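Local atomic coordinates of SufC protein (Thermus thermophilus, PDB entry 2D2E), a protein that probably binds and hydrolyses ATP as the cytoplasmic ABC-type ATPase of the Suf system, which assembles iron-sulfur clusters. Residues V198-Y202 against Q203-N207. Residues are numbered along the deposited sequence; the frame is centred on the assembly and turned at random. Where two conformers were deposited one is given.
Sequences VITHY and QRILN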
ATOM      1  N   VAL A 198      -3.695  -3.233   3.421  1.00  8.81           N
ATOM      2  CA  VAL A 198      -4.113  -1.879   3.772  1.00  8.05           C
ATOM      3  C   VAL A 198      -3.790  -1.724   5.257  1.00  9.55           C
ATOM      4  O   VAL A 198      -4.299  -2.492   6.105  1.00  9.88           O
ATOM      5  CB  VAL A 198      -5.625  -1.714   3.531  1.00  7.23           C
ATOM      6  CG1 VAL A 198      -6.101  -0.330   3.949  1.00  9.35           C
ATOM      7  CG2 VAL A 198      -5.928  -1.945   2.060  1.00 10.75           C
ATOM      8  N   ILE A 199      -2.914  -0.764   5.561  1.00  9.74           N
ATOM      9  CA  ILE A 199      -2.493  -0.506   6.940  1.00  8.25           C
ATOM     10  C   ILE A 199      -3.332   0.649   7.455  1.00  8.70           C
ATOM     11  O   ILE A 199      -3.447   1.681   6.800  1.00 10.24           O
ATOM     12  CB  ILE A 199      -0.975  -0.151   6.975  1.00  7.53           C
ATOM     13  CG1 ILE A 199      -0.198  -1.331   6.392  1.00  7.32           C
ATOM     14  CG2 ILE A 199      -0.511   0.163   8.416  1.00  9.39           C
ATOM     15  CD1 ILE A 199       1.293  -1.041   6.194  1.00 13.23           C
ATOM     16  N   THR A 200      -3.929   0.481   8.632  1.00  7.78           N
ATOM     17  CA  THR A 200      -4.790   1.531   9.144  1.00  9.20           C
ATOM     18  C   THR A 200      -4.925   1.416  10.662  1.00 14.39           C
ATOM     19  O   THR A 200      -4.719   0.338  11.237  1.00 13.93           O
ATOM     20  CB  THR A 200      -6.195   1.377   8.475  1.00 15.62           C
ATOM     21  OG1 THR A 200      -7.065   2.432   8.881  1.00 14.16           O
ATOM     22  CG2 THR A 200      -6.831   0.057   8.873  1.00 12.90           C
ATOM     23  N   HIS A 201      -5.231   2.538  11.312  1.00 11.78           N
ATOM     24  CA  HIS A 201      -5.465   2.527  12.753  1.00 11.64           C
ATOM     25  C   HIS A 201      -6.967   2.376  12.970  1.00 10.15           C
ATOM     26  O   HIS A 201      -7.419   1.557  13.773  1.00 12.07           O
ATOM     27  CB  HIS A 201      -4.998   3.844  13.393  1.00 11.61           C
ATOM     28  CG  HIS A 201      -5.244   3.889  14.868  1.00 13.17           C
ATOM     29  ND1 HIS A 201      -6.215   4.679  15.442  1.00 25.11           N
ATOM     30  CD2 HIS A 201      -4.691   3.173  15.878  1.00 12.16           C
ATOM     31  CE1 HIS A 201      -6.250   4.453  16.745  1.00 18.01           C
ATOM     32  NE2 HIS A 201      -5.336   3.544  17.034  1.00 25.85           N
ATOM     33  N   TYR A 202      -7.750   3.144  12.217  1.00 10.63           N
ATOM     34  CA  TYR A 202      -9.216   3.090  12.308  1.00 13.32           C
ATOM     35  C   TYR A 202      -9.787   2.025  11.395  1.00 14.02           C
ATOM     36  O   TYR A 202      -9.267   1.763  10.316  1.00 14.40           O
ATOM     37  CB  TYR A 202      -9.846   4.419  11.873  1.00 14.22           C
ATOM     38  CG  TYR A 202      -9.540   5.553  12.803  1.00 13.60           C
ATOM     39  CD1 TYR A 202      -8.695   6.595  12.407  1.00 14.05           C
ATOM     40  CD2 TYR A 202     -10.084   5.590  14.081  1.00 16.51           C
ATOM     41  CE1 TYR A 202      -8.405   7.650  13.261  1.00 17.73           C
ATOM     42  CE2 TYR A 202      -9.789   6.650  14.956  1.00 21.11           C
ATOM     43  CZ  TYR A 202      -8.953   7.671  14.533  1.00 26.47           C
ATOM     44  OH  TYR A 202      -8.676   8.724  15.375  1.00 29.35           O
ATOM     45  N   GLN A 203     -10.894   1.436  11.817  1.00 12.99           N
ATOM     46  CA  GLN A 203     -11.570   0.427  11.016  1.00 11.47           C
ATOM     47  C   GLN A 203     -12.336   1.027   9.819  1.00 15.15           C
ATOM     48  O   GLN A 203     -12.617   0.322   8.859  1.00 14.91           O
ATOM     49  CB  GLN A 203     -12.595  -0.312  11.899  1.00 13.82           C
ATOM     50  CG  GLN A 203     -13.403  -1.413  11.190  1.00 13.58           C
ATOM     51  CD  GLN A 203     -14.708  -0.943  10.528  1.00 13.89           C
ATOM     52  OE1 GLN A 203     -15.157   0.184  10.709  1.00 18.06           O
ATOM     53  NE2 GLN A 203     -15.304  -1.826   9.760  1.00 18.55           N
ATOM     54  N   ARG A 204     -12.654   2.321   9.889  0.50 13.67           N
ATOM     55  CA  ARG A 204     -13.466   2.986   8.857  0.50 12.51           C
ATOM     56  C   ARG A 204     -13.278   2.569   7.405  0.50 11.48           C
ATOM     57  O   ARG A 204     -14.243   2.204   6.737  0.50 13.55           O
ATOM     58  CB  ARG A 204     -13.321   4.512   8.948  0.50 12.29           C
ATOM     59  CG  ARG A 204     -14.397   5.280   8.157  0.50 17.78           C
ATOM     60  CD  ARG A 204     -15.808   4.937   8.660  0.50 21.52           C
ATOM     61  NE  ARG A 204     -15.887   5.043  10.118  0.50 23.96           N
ATOM     62  CZ  ARG A 204     -15.986   6.186  10.791  0.50 27.61           C
ATOM     63  NH1 ARG A 204     -16.040   7.342  10.143  0.50 33.05           N
ATOM     64  NH2 ARG A 204     -15.995   6.171  12.118  0.50 20.59           N
ATOM     65  N   ILE A 205     -12.050   2.624   6.907  1.00 11.61           N
ATOM     66  CA  ILE A 205     -11.827   2.272   5.502  1.00 10.70           C
ATOM     67  C   ILE A 205     -12.270   0.863   5.121  1.00 12.94           C
ATOM     68  O   ILE A 205     -12.573   0.588   3.942  1.00 12.62           O
ATOM     69  CB  ILE A 205     -10.337   2.516   5.112  1.00  9.62           C
ATOM     70  CG1 ILE A 205     -10.179   2.502   3.579  1.00  9.44           C
ATOM     71  CG2 ILE A 205      -9.433   1.458   5.761  1.00 12.37           C
ATOM     72  CD1 ILE A 205      -8.776   2.927   3.113  1.00 12.40           C
ATOM     73  N   LEU A 206     -12.323  -0.024   6.110  1.00 11.62           N
ATOM     74  CA  LEU A 206     -12.677  -1.408   5.848  1.00 12.03           C
ATOM     75  C   LEU A 206     -14.153  -1.621   5.566  1.00 13.75           C
ATOM     76  O   LEU A 206     -14.581  -2.735   5.235  1.00 15.60           O
ATOM     77  CB  LEU A 206     -12.163  -2.297   6.989  1.00 14.28           C
ATOM     78  CG  LEU A 206     -10.654  -2.129   7.183  1.00  8.37           C
ATOM     79  CD1 LEU A 206     -10.174  -3.008   8.344  1.00 10.40           C
ATOM     80  CD2 LEU A 206      -9.902  -2.503   5.909  1.00 10.57           C
ATOM     81  N   ASN A 207     -14.925  -0.550   5.696  1.00 13.10           N
ATOM     82  CA  ASN A 207     -16.344  -0.612   5.349  1.00 13.71           C
ATOM     83  C   ASN A 207     -16.425  -0.369   3.835  1.00 17.98           C
ATOM     84  O   ASN A 207     -17.434  -0.713   3.194  1.00 20.75           O
ATOM     85  CB  ASN A 207     -17.122   0.462   6.094  1.00 15.67           C
ATOM     86  CG  ASN A 207     -17.203   0.182   7.577  1.00 16.70           C
ATOM     87  OD1 ASN A 207     -17.618  -0.902   7.988  1.00 21.09           O
ATOM     88  ND2 ASN A 207     -16.797   1.145   8.385  1.00 22.01           N
TER
HETATM   89  O   HOH W   1      -9.668   3.823   8.227  1.00 12.42           O
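Ile205 comes back across the bend that follows strand 195-199 and meets two residues of the chain it has just left. Its CG2 methyl comes tip to tip with Val198, 4.2 Å from CG1, a single apolar contact across the turn, and lies 4.0 Å from OG1 of Thr200, whose side chain it passes at a slant. Leu179 of helix 176-189 also touches Ile205. At the bend itself CB of Tyr202 sits 3.2 Å from Gln203 N, and the tyrosine ring leads away from the turn.

Two donors meet on the carbonyl of Tyr202. Thr200 sets OG1 opposite its own backbone N (chi1 -177°), which carries the hydroxyl forward to donate to Tyr202 O at 2.7 Å, in the carbonyl plane and on a lone pair. A water gives a second hydrogen bond to Tyr202 O at 3.0 Å and accepts one from Ile205 N. A valine in place of Thr200 would probably leave Tyr202 O with the water alone of these two donors, and the peptide freer to turn.

Past the bend, the Gln203 amide donates through NE2 to Asn207 OD1 at 3.1 Å, from above the carbonyl plane. His201 probably occupies the position of the H-loop (switch) histidine of ABC ATPases; its side chain lies about 4 Å from that of Lys42 in the P-loop, a residue that contacts ADP when the nucleotide is bound. Hydroxyl and water thus hold the turn's own shape, while Ile205 on Leu179 and the Gln203 N bond to Glu235 of helix 228-237 join it to the flanking helices.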